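Local coordinates for protein nitrilotriacetate monooxygenase (Burkholderia pseudomallei, PDB 3SDO) that probably acts as an FMN-dependent monooxygenase of the NtaA/SnaA/DszA family, using molecular oxygen to oxidise nitrilotriacetate or a related substrate, at residues V109-A114 with G202-R207; D166-D171 with D186-L191; R298-Y303 with E353-V358; F308-F313 with G329-Q334. One frame throughout, in Å; residues are numbered along the deposited sequence.

Contact 1: residues V109-A114 with G202-R207; sequences VARQFA and GPLNIR
Ala-114 and Ile-206 meet where a loop lies against a helix, with Ala-114 CB 3.5 Å from Ile-206 CG2. One turn back, Ala-110 CB rests 4.0 Å from Leu-204 CD1. The same methyl, Leu-204 CD1, touches Arg-111 CG at 3.5 Å, so the aliphatic base of the arginine belongs to the apolar patch. Leu-204 reaches the helix because its CG stands opposite the backbone N (chi1 -158°). Farther out, the Asn-205 amide crosses the end of Arg-111. Asn-205 ND2 lies over one face of the guanidinium, offset toward its rim, and the two planes are 65° apart. A water in the guanidinium plane accepts from Arg-111 NH2 at 2.9 Å and probably donates to Asn-205 OD1, 3.0 Å away. A second water donates to two carbonyls, Ala-114 O and Arg-207 O, and bridges the backbones. Arg-111 NH2 also forms a salt bridge with Asp-61 of the second subunit, so the polar side of this contact belongs to the dimer interface. The loop 202-207, which begins with a cis peptide before Pro-203, follows strand 199-200. It packs on helix 106-119, whose Ala-110 and Ala-114 also touch helix 150-165, while Val-109 and Phe-113 touch Met-99 of strand 94-100.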
loop_
_atom_site.group_PDB
_atom_site.type_symbol
_atom_site.label_atom_id
_atom_site.label_comp_id
_atom_site.label_asym_id
_atom_site.label_seq_id
_atom_site.Cartn_x
_atom_site.Cartn_y
_atom_site.Cartn_z
ATOM N N VAL A 109 9.057 -4.114 3.281
ATOM C CA VAL A 109 9.241 -2.802 2.672
ATOM C C VAL A 109 9.862 -2.936 1.295
ATOM O O VAL A 109 9.380 -2.359 0.313
ATOM C CB VAL A 109 10.097 -1.883 3.576
ATOM C CG1 VAL A 109 10.441 -0.553 2.844
ATOM C CG2 VAL A 109 9.337 -1.610 4.897
ATOM N N ALA A 110 10.927 -3.710 1.215
ATOM C CA ALA A 110 11.600 -3.920 -0.051
ATOM C C ALA A 110 10.643 -4.474 -1.126
ATOM O O ALA A 110 10.610 -3.955 -2.263
ATOM C CB ALA A 110 12.823 -4.823 0.150
ATOM N N ARG A 111 9.854 -5.484 -0.768
ATOM C CA ARG A 111 8.922 -6.110 -1.714
ATOM C C ARG A 111 7.813 -5.172 -2.130
ATOM O O ARG A 111 7.484 -5.100 -3.308
ATOM C CB ARG A 111 8.260 -7.366 -1.120
ATOM C CG ARG A 111 9.155 -8.590 -0.950
ATOM C CD ARG A 111 8.323 -9.801 -0.576
ATOM N NE ARG A 111 7.480 -10.255 -1.680
ATOM C CZ ARG A 111 6.299 -10.855 -1.552
ATOM N NH1 ARG A 111 5.751 -11.056 -0.360
ATOM N NH2 ARG A 111 5.645 -11.231 -2.638
ATOM N N GLN A 112 7.236 -4.451 -1.176
ATOM C CA GLN A 112 6.073 -3.640 -1.478
ATOM C C GLN A 112 6.466 -2.458 -2.327
ATOM O O GLN A 112 5.819 -2.205 -3.342
ATOM C CB GLN A 112 5.303 -3.225 -0.208
ATOM C CG GLN A 112 4.635 -4.401 0.475
ATOM C CD GLN A 112 3.672 -3.998 1.572
ATOM O OE1 GLN A 112 3.922 -3.060 2.319
ATOM N NE2 GLN A 112 2.555 -4.711 1.671
ATOM N N PHE A 113 7.551 -1.770 -1.970
ATOM C CA PHE A 113 8.079 -0.701 -2.830
ATOM C C PHE A 113 8.635 -1.185 -4.191
ATOM O O PHE A 113 8.428 -0.504 -5.201
ATOM C CB PHE A 113 9.111 0.178 -2.097
ATOM C CG PHE A 113 8.489 1.212 -1.218
ATOM C CD1 PHE A 113 7.887 2.341 -1.766
ATOM C CD2 PHE A 113 8.468 1.059 0.149
ATOM C CE1 PHE A 113 7.315 3.298 -0.957
ATOM C CE2 PHE A 113 7.869 2.024 0.948
ATOM C CZ PHE A 113 7.283 3.140 0.364
ATOM N N ALA A 114 9.311 -2.339 -4.229
ATOM C CA ALA A 114 9.797 -2.909 -5.521
ATOM C C ALA A 114 8.642 -3.270 -6.472
ATOM O O ALA A 114 8.752 -3.101 -7.688
ATOM C CB ALA A 114 10.677 -4.119 -5.295
ATOM N N GLY A 202 17.886 -12.901 2.525
ATOM C CA GLY A 202 17.557 -12.692 1.110
ATOM C C GLY A 202 17.727 -14.008 0.369
ATOM O O GLY A 202 17.875 -15.052 0.994
ATOM N N PRO A 203 17.657 -13.985 -0.973
ATOM C CA PRO A 203 17.418 -12.846 -1.817
ATOM C C PRO A 203 15.961 -12.401 -1.792
ATOM O O PRO A 203 15.090 -13.107 -1.272
ATOM C CB PRO A 203 17.746 -13.368 -3.223
ATOM C CG PRO A 203 18.110 -14.820 -3.083
ATOM C CD PRO A 203 17.651 -15.240 -1.741
ATOM N N LEU A 204 15.721 -11.230 -2.362
ATOM C CA LEU A 204 14.369 -10.766 -2.638
ATOM C C LEU A 204 13.750 -11.575 -3.776
ATOM O O LEU A 204 14.484 -12.083 -4.651
ATOM C CB LEU A 204 14.416 -9.292 -3.028
ATOM C CG LEU A 204 13.117 -8.496 -2.849
ATOM C CD1 LEU A 204 12.646 -8.472 -1.373
ATOM C CD2 LEU A 204 13.286 -7.079 -3.351
ATOM N N ASN A 205 12.411 -11.664 -3.781
ATOM C CA ASN A 205 11.670 -12.416 -4.800
ATOM C C ASN A 205 10.972 -11.521 -5.831
ATOM O O ASN A 205 9.929 -11.868 -6.384
ATOM C CB ASN A 205 10.698 -13.431 -4.172
ATOM C CG ASN A 205 9.651 -12.791 -3.293
ATOM O OD1 ASN A 205 9.656 -11.583 -3.078
ATOM N ND2 ASN A 205 8.745 -13.611 -2.773
ATOM N N ILE A 206 11.587 -10.378 -6.114
ATOM C CA ILE A 206 11.140 -9.517 -7.207
ATOM C C ILE A 206 12.346 -8.760 -7.759
ATOM O O ILE A 206 13.308 -8.446 -7.027
ATOM C CB ILE A 206 10.022 -8.572 -6.761
ATOM C CG1 ILE A 206 9.464 -7.804 -7.961
ATOM C CG2 ILE A 206 10.534 -7.624 -5.659
ATOM C CD1 ILE A 206 8.184 -7.008 -7.641
ATOM N N ARG A 207 12.293 -8.500 -9.058
ATOM C CA ARG A 207 13.409 -7.895 -9.792
ATOM C C ARG A 207 13.472 -6.374 -9.609
ATOM O O ARG A 207 12.616 -5.773 -8.930
ATOM C CB ARG A 207 13.285 -8.225 -11.283
ATOM C CG ARG A 207 12.031 -7.652 -11.963
ATOM C CD ARG A 207 12.224 -7.622 -13.448
ATOM N NE ARG A 207 13.280 -6.670 -13.801
ATOM C CZ ARG A 207 13.996 -6.703 -14.911
ATOM N NH1 ARG A 207 13.776 -7.646 -15.829
ATOM N NH2 ARG A 207 14.943 -5.779 -15.111
HETATM O O HOH W 1 7.477 -10.297 -4.619
HETATM O O HOH W 2 11.143 -3.330 -9.069
#

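Contact 2: residues D166-D171 with D186-L191; sequences DSWDDD and DKLHRL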
loop_
_atom_site.group_PDB
_atom_site.type_symbol
_atom_site.label_atom_id
_atom_site.label_comp_id
_atom_site.label_asym_id
_atom_site.label_seq_id
_atom_site.Cartn_x
_atom_site.Cartn_y
_atom_site.Cartn_z
ATOM N N ASP A 166 19.080 -5.164 -4.721
ATOM C CA ASP A 166 20.097 -5.595 -5.677
ATOM C C ASP A 166 20.201 -7.122 -5.792
ATOM O O ASP A 166 21.183 -7.630 -6.327
ATOM C CB ASP A 166 21.450 -4.939 -5.336
ATOM C CG ASP A 166 21.502 -3.451 -5.732
ATOM O OD1 ASP A 166 20.545 -2.968 -6.389
ATOM O OD2 ASP A 166 22.514 -2.765 -5.424
ATOM N N SER A 167 19.162 -7.841 -5.352
ATOM C CA SER A 167 19.152 -9.310 -5.402
ATOM C C SER A 167 19.325 -9.829 -6.821
ATOM O O SER A 167 20.111 -10.761 -7.058
ATOM C CB SER A 167 17.852 -9.877 -4.838
ATOM O OG SER A 167 17.710 -9.605 -3.461
ATOM N N TRP A 168 18.601 -9.201 -7.740
ATOM C CA TRP A 168 18.479 -9.663 -9.131
ATOM C C TRP A 168 19.166 -8.726 -10.112
ATOM O O TRP A 168 18.685 -7.622 -10.336
ATOM C CB TRP A 168 16.999 -9.746 -9.503
ATOM C CG TRP A 168 16.289 -10.914 -8.867
ATOM C CD1 TRP A 168 15.565 -10.912 -7.702
ATOM C CD2 TRP A 168 16.229 -12.230 -9.373
ATOM N NE1 TRP A 168 15.090 -12.166 -7.439
ATOM C CE2 TRP A 168 15.479 -12.999 -8.456
ATOM C CE3 TRP A 168 16.764 -12.854 -10.504
ATOM C CZ2 TRP A 168 15.240 -14.343 -8.643
ATOM C CZ3 TRP A 168 16.524 -14.186 -10.687
ATOM C CH2 TRP A 168 15.777 -14.925 -9.759
ATOM N N ASP A 169 20.274 -9.148 -10.723
ATOM C CA ASP A 169 20.881 -8.307 -11.750
ATOM C C ASP A 169 19.830 -7.978 -12.810
ATOM O O ASP A 169 18.941 -8.779 -13.090
ATOM C CB ASP A 169 22.056 -8.974 -12.469
ATOM C CG ASP A 169 23.265 -9.232 -11.577
ATOM O OD1 ASP A 169 23.336 -8.770 -10.403
ATOM O OD2 ASP A 169 24.175 -9.910 -12.096
ATOM N N ASP A 170 19.968 -6.810 -13.421
ATOM C CA ASP A 170 19.004 -6.340 -14.428
ATOM C C ASP A 170 18.810 -7.355 -15.577
ATOM O O ASP A 170 17.734 -7.438 -16.164
ATOM C CB ASP A 170 19.459 -4.989 -14.991
ATOM C CG ASP A 170 19.425 -3.879 -13.962
ATOM O OD1 ASP A 170 18.608 -3.959 -12.999
ATOM O OD2 ASP A 170 20.208 -2.895 -14.132
ATOM N N ASP A 171 19.837 -8.156 -15.846
ATOM C CA ASP A 171 19.821 -9.118 -16.964
ATOM C C ASP A 171 19.750 -10.597 -16.509
ATOM O O ASP A 171 19.995 -11.503 -17.306
ATOM C CB ASP A 171 21.037 -8.871 -17.883
ATOM C CG ASP A 171 22.385 -8.879 -17.133
ATOM O OD1 ASP A 171 22.442 -9.015 -15.889
ATOM O OD2 ASP A 171 23.420 -8.724 -17.802
ATOM N N ASP A 186 24.309 -17.068 -11.281
ATOM C CA ASP A 186 25.364 -16.161 -10.867
ATOM C C ASP A 186 24.948 -14.708 -10.923
ATOM O O ASP A 186 25.728 -13.845 -10.506
ATOM C CB ASP A 186 26.600 -16.361 -11.732
ATOM C CG ASP A 186 27.280 -17.691 -11.467
ATOM O OD1 ASP A 186 26.915 -18.378 -10.480
ATOM O OD2 ASP A 186 28.181 -18.045 -12.246
ATOM N N LYS A 187 23.731 -14.431 -11.403
ATOM C CA LYS A 187 23.192 -13.060 -11.412
ATOM C C LYS A 187 22.074 -12.829 -10.369
ATOM O O LYS A 187 21.346 -11.824 -10.446
ATOM C CB LYS A 187 22.687 -12.707 -12.816
ATOM C CG LYS A 187 23.781 -12.781 -13.872
ATOM C CD LYS A 187 23.285 -12.351 -15.245
ATOM C CE LYS A 187 24.418 -12.285 -16.259
ATOM N NZ LYS A 187 23.816 -12.309 -17.623
ATOM N N LEU A 188 21.942 -13.786 -9.441
ATOM C CA LEU A 188 21.058 -13.707 -8.262
ATOM C C LEU A 188 21.936 -13.743 -7.041
ATOM O O LEU A 188 22.809 -14.614 -6.942
ATOM C CB LEU A 188 20.120 -14.902 -8.205
ATOM C CG LEU A 188 19.287 -15.102 -6.928
ATOM C CD1 LEU A 188 18.381 -13.917 -6.662
ATOM C CD2 LEU A 188 18.460 -16.399 -6.998
ATOM N N HIS A 189 21.712 -12.821 -6.111
ATOM C CA HIS A 189 22.631 -12.617 -4.990
ATOM C C HIS A 189 21.892 -12.740 -3.674
ATOM O O HIS A 189 20.829 -12.149 -3.498
ATOM C CB HIS A 189 23.263 -11.218 -5.064
ATOM C CG HIS A 189 23.901 -10.920 -6.385
ATOM N ND1 HIS A 189 25.225 -11.210 -6.653
ATOM C CD2 HIS A 189 23.390 -10.392 -7.523
ATOM C CE1 HIS A 189 25.501 -10.865 -7.900
ATOM N NE2 HIS A 189 24.405 -10.367 -8.451
ATOM N N ARG A 190 22.471 -13.504 -2.750
ATOM C CA ARG A 190 22.028 -13.506 -1.361
ATOM C C ARG A 190 22.549 -12.247 -0.658
ATOM O O ARG A 190 23.557 -11.688 -1.064
ATOM C CB ARG A 190 22.558 -14.737 -0.634
ATOM C CG ARG A 190 21.739 -15.984 -0.847
ATOM C CD ARG A 190 21.881 -16.918 0.344
ATOM N NE ARG A 190 23.289 -17.153 0.626
ATOM C CZ ARG A 190 23.758 -17.665 1.756
ATOM N NH1 ARG A 190 25.080 -17.834 1.898
ATOM N NH2 ARG A 190 22.934 -17.999 2.753
ATOM N N LEU A 191 21.852 -11.786 0.377
ATOM C CA LEU A 191 22.309 -10.633 1.133
ATOM C C LEU A 191 23.133 -11.054 2.362
ATOM O O LEU A 191 24.173 -10.483 2.644
ATOM C CB LEU A 191 21.115 -9.772 1.575
ATOM C CG LEU A 191 21.486 -8.429 2.221
ATOM C CD1 LEU A 191 22.179 -7.522 1.205
ATOM C CD2 LEU A 191 20.238 -7.744 2.809
HETATM O O HOH W 3 19.849 -10.333 -1.728
#
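The Trp-168 indole carries Leu-188 CD1 over one face. This methyl sits 3.8 Å from the centroid of the Trp-168 six-membered ring, 21° off the normal, a CH-pi contact. At the edge of the His-189 imidazole, close to its plane, lie Ser-167 O and the Asp-169 carboxylate. His-189 NE2 donates to Asp-169 OD1 at 2.7 Å; the bond is bent, with 140° at the hydrogen. The donor comes from above the carboxylate plane, 35° out of it. The His-189 ring also stacks with Tyr-444. The other oxygen, Asp-169 OD2, lies 3.2 Å from Lys-187 CB. The extended lysine runs on to Asp-171, where the salt bridge from Lys-187 NZ to Asp-171 OD2 is long, 3.6 Å. Two backbone bonds frame Trp-168: Asp-169 N to Lys-187 O at 2.9 Å, and His-189 N to Ser-167 O at 2.8 Å. A water donates to both Ser-167 OG and His-189 O. Leu-204 N donates to Ser-167 OG, which also bonds to Leu-164 O, and Trp-168 NE1 donates to Leu-204 O. The arrangement is a single antiparallel beta bridge, Trp-168 with Leu-188 as a non-hydrogen-bonded pair, in the excursion between barrel strands 124-129 and 215-218.

Contact 3: residues R298-Y303 with E353-V358; sequences REALAY and EVAYEV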
loop_
_atom_site.group_PDB
_atom_site.type_symbol
_atom_site.label_atom_id
_atom_site.label_comp_id
_atom_site.label_asym_id
_atom_site.label_seq_id
_atom_site.Cartn_x
_atom_site.Cartn_y
_atom_site.Cartn_z
ATOM N N ARG A 298 -14.052 29.617 17.891
ATOM C CA ARG A 298 -13.921 28.712 19.020
ATOM C C ARG A 298 -12.653 27.850 18.957
ATOM O O ARG A 298 -12.012 27.607 19.987
ATOM C CB ARG A 298 -15.122 27.786 19.102
ATOM C CG ARG A 298 -15.024 26.775 20.237
ATOM C CD ARG A 298 -16.202 25.851 20.240
ATOM N NE ARG A 298 -17.430 26.613 20.448
ATOM C CZ ARG A 298 -17.963 26.922 21.627
ATOM N NH1 ARG A 298 -17.399 26.538 22.775
ATOM N NH2 ARG A 298 -19.090 27.625 21.657
ATOM N N GLU A 299 -12.333 27.344 17.762
ATOM C CA GLU A 299 -11.174 26.471 17.604
ATOM C C GLU A 299 -9.890 27.261 17.781
ATOM O O GLU A 299 -8.944 26.783 18.423
ATOM C CB GLU A 299 -11.171 25.785 16.248
ATOM C CG GLU A 299 -12.122 24.603 16.117
ATOM C CD GLU A 299 -12.152 24.095 14.685
ATOM O OE1 GLU A 299 -11.393 23.132 14.379
ATOM O OE2 GLU A 299 -12.872 24.707 13.860
ATOM N N ALA A 300 -9.855 28.460 17.216
ATOM C CA ALA A 300 -8.763 29.388 17.477
ATOM C C ALA A 300 -8.564 29.619 18.979
ATOM O O ALA A 300 -7.451 29.520 19.471
ATOM C CB ALA A 300 -8.991 30.694 16.756
ATOM N N LEU A 301 -9.643 29.902 19.706
ATOM C CA LEU A 301 -9.559 30.119 21.172
ATOM C C LEU A 301 -9.174 28.862 22.004
ATOM O O LEU A 301 -8.439 28.965 22.990
ATOM C CB LEU A 301 -10.881 30.682 21.706
ATOM C CG LEU A 301 -11.359 32.041 21.196
ATOM C CD1 LEU A 301 -12.688 32.427 21.871
ATOM C CD2 LEU A 301 -10.316 33.092 21.447
ATOM N N ALA A 302 -9.694 27.693 21.632
ATOM C CA ALA A 302 -9.413 26.455 22.372
ATOM C C ALA A 302 -7.919 26.166 22.344
ATOM O O ALA A 302 -7.345 25.677 23.320
ATOM C CB ALA A 302 -10.206 25.254 21.783
ATOM N N TYR A 303 -7.294 26.492 21.222
ATOM C CA TYR A 303 -5.873 26.309 21.069
ATOM C C TYR A 303 -5.049 27.378 21.806
ATOM O O TYR A 303 -3.968 27.086 22.324
ATOM C CB TYR A 303 -5.513 26.218 19.576
ATOM C CG TYR A 303 -4.098 25.733 19.340
ATOM C CD1 TYR A 303 -3.735 24.414 19.629
ATOM C CD2 TYR A 303 -3.119 26.599 18.845
ATOM C CE1 TYR A 303 -2.432 23.970 19.429
ATOM C CE2 TYR A 303 -1.822 26.169 18.641
ATOM C CZ TYR A 303 -1.472 24.854 18.936
ATOM O OH TYR A 303 -0.173 24.421 18.735
ATOM N N GLU A 353 -7.688 38.602 16.473
ATOM C CA GLU A 353 -6.442 38.708 15.687
ATOM C C GLU A 353 -5.324 37.922 16.368
ATOM O O GLU A 353 -4.567 37.238 15.706
ATOM C CB GLU A 353 -6.021 40.176 15.496
ATOM C CG GLU A 353 -6.915 40.934 14.536
ATOM C CD GLU A 353 -6.678 42.452 14.553
ATOM O OE1 GLU A 353 -6.265 43.004 15.601
ATOM O OE2 GLU A 353 -6.940 43.097 13.514
ATOM N N VAL A 354 -5.243 37.997 17.698
ATOM C CA VAL A 354 -4.250 37.186 18.413
ATOM C C VAL A 354 -4.516 35.703 18.220
ATOM O O VAL A 354 -3.585 34.960 17.909
ATOM C CB VAL A 354 -4.184 37.476 19.919
ATOM C CG1 VAL A 354 -3.361 36.401 20.612
ATOM C CG2 VAL A 354 -3.601 38.859 20.165
ATOM N N ALA A 355 -5.767 35.271 18.380
ATOM C CA ALA A 355 -6.104 33.837 18.332
ATOM C C ALA A 355 -5.746 33.245 16.975
ATOM O O ALA A 355 -5.256 32.108 16.897
ATOM C CB ALA A 355 -7.595 33.598 18.618
ATOM N N TYR A 356 -6.037 34.005 15.920
ATOM C CA TYR A 356 -5.811 33.541 14.549
ATOM C C TYR A 356 -4.333 33.646 14.163
ATOM O O TYR A 356 -3.822 32.759 13.496
ATOM C CB TYR A 356 -6.728 34.270 13.547
ATOM C CG TYR A 356 -8.103 33.638 13.446
ATOM C CD1 TYR A 356 -9.183 34.153 14.146
ATOM C CD2 TYR A 356 -8.311 32.513 12.674
ATOM C CE1 TYR A 356 -10.437 33.577 14.064
ATOM C CE2 TYR A 356 -9.555 31.922 12.588
ATOM C CZ TYR A 356 -10.621 32.453 13.284
ATOM O OH TYR A 356 -11.871 31.881 13.207
ATOM N N GLU A 357 -3.650 34.707 14.603
ATOM C CA GLU A 357 -2.179 34.810 14.467
ATOM C C GLU A 357 -1.484 33.543 14.925
ATOM O O GLU A 357 -0.631 32.982 14.218
ATOM C CB GLU A 357 -1.624 35.953 15.335
ATOM C CG GLU A 357 -1.609 37.292 14.683
ATOM C CD GLU A 357 -0.585 37.379 13.597
ATOM O OE1 GLU A 357 0.480 36.738 13.738
ATOM O OE2 GLU A 357 -0.854 38.079 12.596
ATOM N N VAL A 358 -1.818 33.143 16.144
ATOM C CA VAL A 358 -1.318 31.913 16.733
ATOM C C VAL A 358 -1.790 30.760 15.838
ATOM O O VAL A 358 -0.978 30.174 15.101
ATOM C CB VAL A 358 -1.798 31.795 18.189
ATOM C CG1 VAL A 358 -1.419 30.460 18.812
ATOM C CG2 VAL A 358 -1.207 32.962 19.025
#
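Helices 297-307 and 351-363 cross at a steep angle, 76° between the N-to-C directions of the two segments, with 8.6 Å between their axes at closest approach. This is a steeply crossed helix-helix packing centred on an alanine pair. It lies in the helical insertion of the TIM-barrel fold, between strand 268-277 and strand 393-396. The backbones come nearest at Ala-300 and Ala-355, whose CA atoms are 5.3 Å apart. Two methyls meet there, Ala-300 CB and Ala-355 CB, at 3.7 Å. The small side chains allow this close approach, and no hydrogen bond crosses between the segments. Around the alanine pair the larger side chains close in. Leu-301 CD2 reaches Ala-355 CB at 4.0 Å. Leu-301 CG, anti to the carbonyl carbon (chi1 -62°), turns the CD2 branch toward the second helix. At the other end Tyr-303 CD2 approaches Val-358 CG1 at 4.2 Å, a looser meeting that is closer to the surface. Val-358 is buried against Leu-304 and Phe-307 of helix 297-307 and Ile-340 of helix 334-346, so a third helix joins the packing. Tyr-356 leans back to the first helix and the residues before it. Its hydroxyl bonds to Leu-295 O. Its ring takes Ala-300 CB over one face, 4.1 Å from the centroid of the Tyr-356 ring and 8° off the normal.

Contact 4: residues F308-F313 with G329-Q334; sequences FQQHDF and GSDGFQ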
loop_
_atom_site.group_PDB
_atom_site.type_symbol
_atom_site.label_atom_id
_atom_site.label_comp_id
_atom_site.label_asym_id
_atom_site.label_seq_id
_atom_site.Cartn_x
_atom_site.Cartn_y
_atom_site.Cartn_z
ATOM N N PHE A 308 -2.346 28.733 28.143
ATOM C CA PHE A 308 -2.619 29.476 29.369
ATOM C C PHE A 308 -3.365 28.635 30.413
ATOM O O PHE A 308 -4.307 29.111 31.049
ATOM C CB PHE A 308 -3.425 30.735 29.031
ATOM C CG PHE A 308 -2.645 31.780 28.298
ATOM C CD1 PHE A 308 -1.926 32.737 28.998
ATOM C CD2 PHE A 308 -2.644 31.823 26.917
ATOM C CE1 PHE A 308 -1.213 33.719 28.334
ATOM C CE2 PHE A 308 -1.955 32.800 26.236
ATOM C CZ PHE A 308 -1.235 33.757 26.946
ATOM N N GLN A 309 -2.934 27.392 30.598
ATOM C CA GLN A 309 -3.501 26.500 31.610
ATOM C C GLN A 309 -5.037 26.389 31.514
ATOM O O GLN A 309 -5.742 26.420 32.530
ATOM C CB GLN A 309 -3.067 26.949 33.018
ATOM C CG GLN A 309 -1.545 27.001 33.200
ATOM C CD GLN A 309 -1.103 27.255 34.633
ATOM O OE1 GLN A 309 -1.394 28.300 35.217
ATOM N NE2 GLN A 309 -0.327 26.320 35.183
ATOM N N GLN A 310 -5.526 26.241 30.282
ATOM C CA GLN A 310 -6.956 26.086 29.974
ATOM C C GLN A 310 -7.844 27.259 30.374
ATOM O O GLN A 310 -9.028 27.088 30.658
ATOM C CB GLN A 310 -7.526 24.794 30.547
ATOM C CG GLN A 310 -6.868 23.557 29.927
ATOM C CD GLN A 310 -6.017 22.816 30.908
ATOM O OE1 GLN A 310 -4.899 23.241 31.231
ATOM N NE2 GLN A 310 -6.535 21.690 31.401
ATOM N N HIS A 311 -7.284 28.452 30.311
ATOM C CA HIS A 311 -8.064 29.658 30.506
ATOM C C HIS A 311 -9.204 29.717 29.485
ATOM O O HIS A 311 -9.018 29.374 28.321
ATOM C CB HIS A 311 -7.171 30.895 30.389
ATOM C CG HIS A 311 -7.860 32.164 30.758
ATOM N ND1 HIS A 311 -8.069 32.545 32.065
ATOM C CD2 HIS A 311 -8.370 33.155 29.987
ATOM C CE1 HIS A 311 -8.698 33.711 32.083
ATOM N NE2 HIS A 311 -8.880 34.106 30.835
ATOM N N ASP A 312 -10.376 30.150 29.945
ATOM C CA ASP A 312 -11.569 30.206 29.111
ATOM C C ASP A 312 -11.667 31.579 28.455
ATOM O O ASP A 312 -12.220 32.533 29.021
ATOM C CB ASP A 312 -12.830 29.883 29.926
ATOM C CG ASP A 312 -14.103 30.091 29.136
ATOM O OD1 ASP A 312 -14.030 30.062 27.886
ATOM O OD2 ASP A 312 -15.167 30.326 29.769
ATOM N N PHE A 313 -11.113 31.662 27.249
ATOM C CA PHE A 313 -11.068 32.902 26.506
ATOM C C PHE A 313 -12.418 33.234 25.859
ATOM O O PHE A 313 -12.594 34.336 25.325
ATOM C CB PHE A 313 -9.986 32.827 25.424
ATOM C CG PHE A 313 -8.585 33.044 25.939
ATOM C CD1 PHE A 313 -8.078 34.337 26.097
ATOM C CD2 PHE A 313 -7.771 31.966 26.261
ATOM C CE1 PHE A 313 -6.793 34.540 26.551
ATOM C CE2 PHE A 313 -6.477 32.158 26.719
ATOM C CZ PHE A 313 -5.987 33.441 26.881
ATOM N N GLY A 329 -0.557 31.743 34.512
ATOM C CA GLY A 329 0.606 30.901 34.244
ATOM C C GLY A 329 0.464 30.099 32.952
ATOM O O GLY A 329 -0.457 30.322 32.168
ATOM N N SER A 330 1.391 29.158 32.752
ATOM C CA SER A 330 1.415 28.275 31.588
ATOM C C SER A 330 2.010 26.908 31.995
ATOM O O SER A 330 2.809 26.816 32.945
ATOM C CB SER A 330 2.235 28.929 30.471
ATOM O OG SER A 330 2.343 28.084 29.333
ATOM N N ASP A 331 1.603 25.854 31.294
ATOM C CA ASP A 331 2.117 24.508 31.543
ATOM C C ASP A 331 3.418 24.279 30.756
ATOM O O ASP A 331 3.456 23.472 29.824
ATOM C CB ASP A 331 1.063 23.452 31.165
ATOM C CG ASP A 331 -0.204 23.547 32.022
ATOM O OD1 ASP A 331 -0.074 23.610 33.260
ATOM O OD2 ASP A 331 -1.325 23.557 31.468
ATOM N N GLY A 332 4.479 24.995 31.129
ATOM C CA GLY A 332 5.778 24.869 30.458
ATOM C C GLY A 332 5.895 25.576 29.113
ATOM O O GLY A 332 6.905 25.433 28.424
ATOM N N PHE A 333 4.871 26.339 28.725
ATOM C CA PHE A 333 4.923 27.092 27.478
ATOM C C PHE A 333 5.122 28.586 27.736
ATOM O O PHE A 333 4.701 29.406 26.932
ATOM C CB PHE A 333 3.645 26.887 26.655
ATOM C CG PHE A 333 3.284 25.445 26.428
ATOM C CD1 PHE A 333 4.006 24.670 25.533
ATOM C CD2 PHE A 333 2.195 24.879 27.081
ATOM C CE1 PHE A 333 3.674 23.334 25.310
ATOM C CE2 PHE A 333 1.850 23.541 26.862
ATOM C CZ PHE A 333 2.599 22.771 25.975
ATOM N N GLN A 334 5.771 28.941 28.841
ATOM C CA GLN A 334 5.909 30.355 29.212
ATOM C C GLN A 334 6.566 31.209 28.132
ATOM O O GLN A 334 6.211 32.377 27.988
ATOM C CB GLN A 334 6.660 30.541 30.525
ATOM C CG GLN A 334 5.903 30.066 31.754
ATOM C CD GLN A 334 6.060 28.582 32.007
ATOM O OE1 GLN A 334 6.723 27.864 31.237
ATOM N NE2 GLN A 334 5.466 28.111 33.093
HETATM O O HOH W 4 -0.819 25.778 29.575
#
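Gln-309 lies along the backbone of Gly-329 and Ser-330 and ends at Asp-331. Gln-309 CB has Asp-331 OD2 4.1 Å away. Next, Gln-309 CG packs at 3.6 Å on Ser-330 CA. The amide carbon, Gln-309 CD, lies over the Gly-329 to Ser-330 peptide, 3.7 Å from Gly-329 C. At the tip the two amide atoms part: Gln-309 OE1 comes within 3.4 Å of Gly-329 CA, and Gln-309 NE2 gives a weak hydrogen bond of 3.3 Å to Asp-331 OD1. That bond is nearly straight at 167°, though the amide and carboxylate planes are 60° apart. The chain spans this distance because it is extended beyond CG (chi2 -172°). A water between the two segments accepts from Gln-309 N and Asp-331 N and donates to Asp-331 OD2, 3.0 Å away. Gly-329 O is buried here and has no hydrogen-bonding partner in the model. Ser-330 OG donates to Phe-307 O, the last residue of helix 297-307. The contact pairs two loop turns: a type I' beta turn from Phe-308 to His-311, and an inverse gamma turn centred on Asp-331, just ahead of helix 334-346 with Phe-333 at its N-cap.

How the contacts relate
The four contacts form two pairs on opposite sides of the chain's centre. Contacts 1 and 2 have centres 12 Å apart and touch; both use the excursion between helix 150-165 and strand 215-218, and contact 2 is nested in the loop that contact 1 closes. Contacts 3 and 4, 13 Å apart between centres, are nested likewise and share helix 297-307 and the loop after it. In each pair the helix-borne member is buried and the loop-to-loop member only partly so. Contact 3 is wholly apolar, and contact 1 adds a polar side toward the second subunit. Contact 2 has direct backbone bonds, whereas contact 4 joins its backbones through water and has one weak side-chain bond.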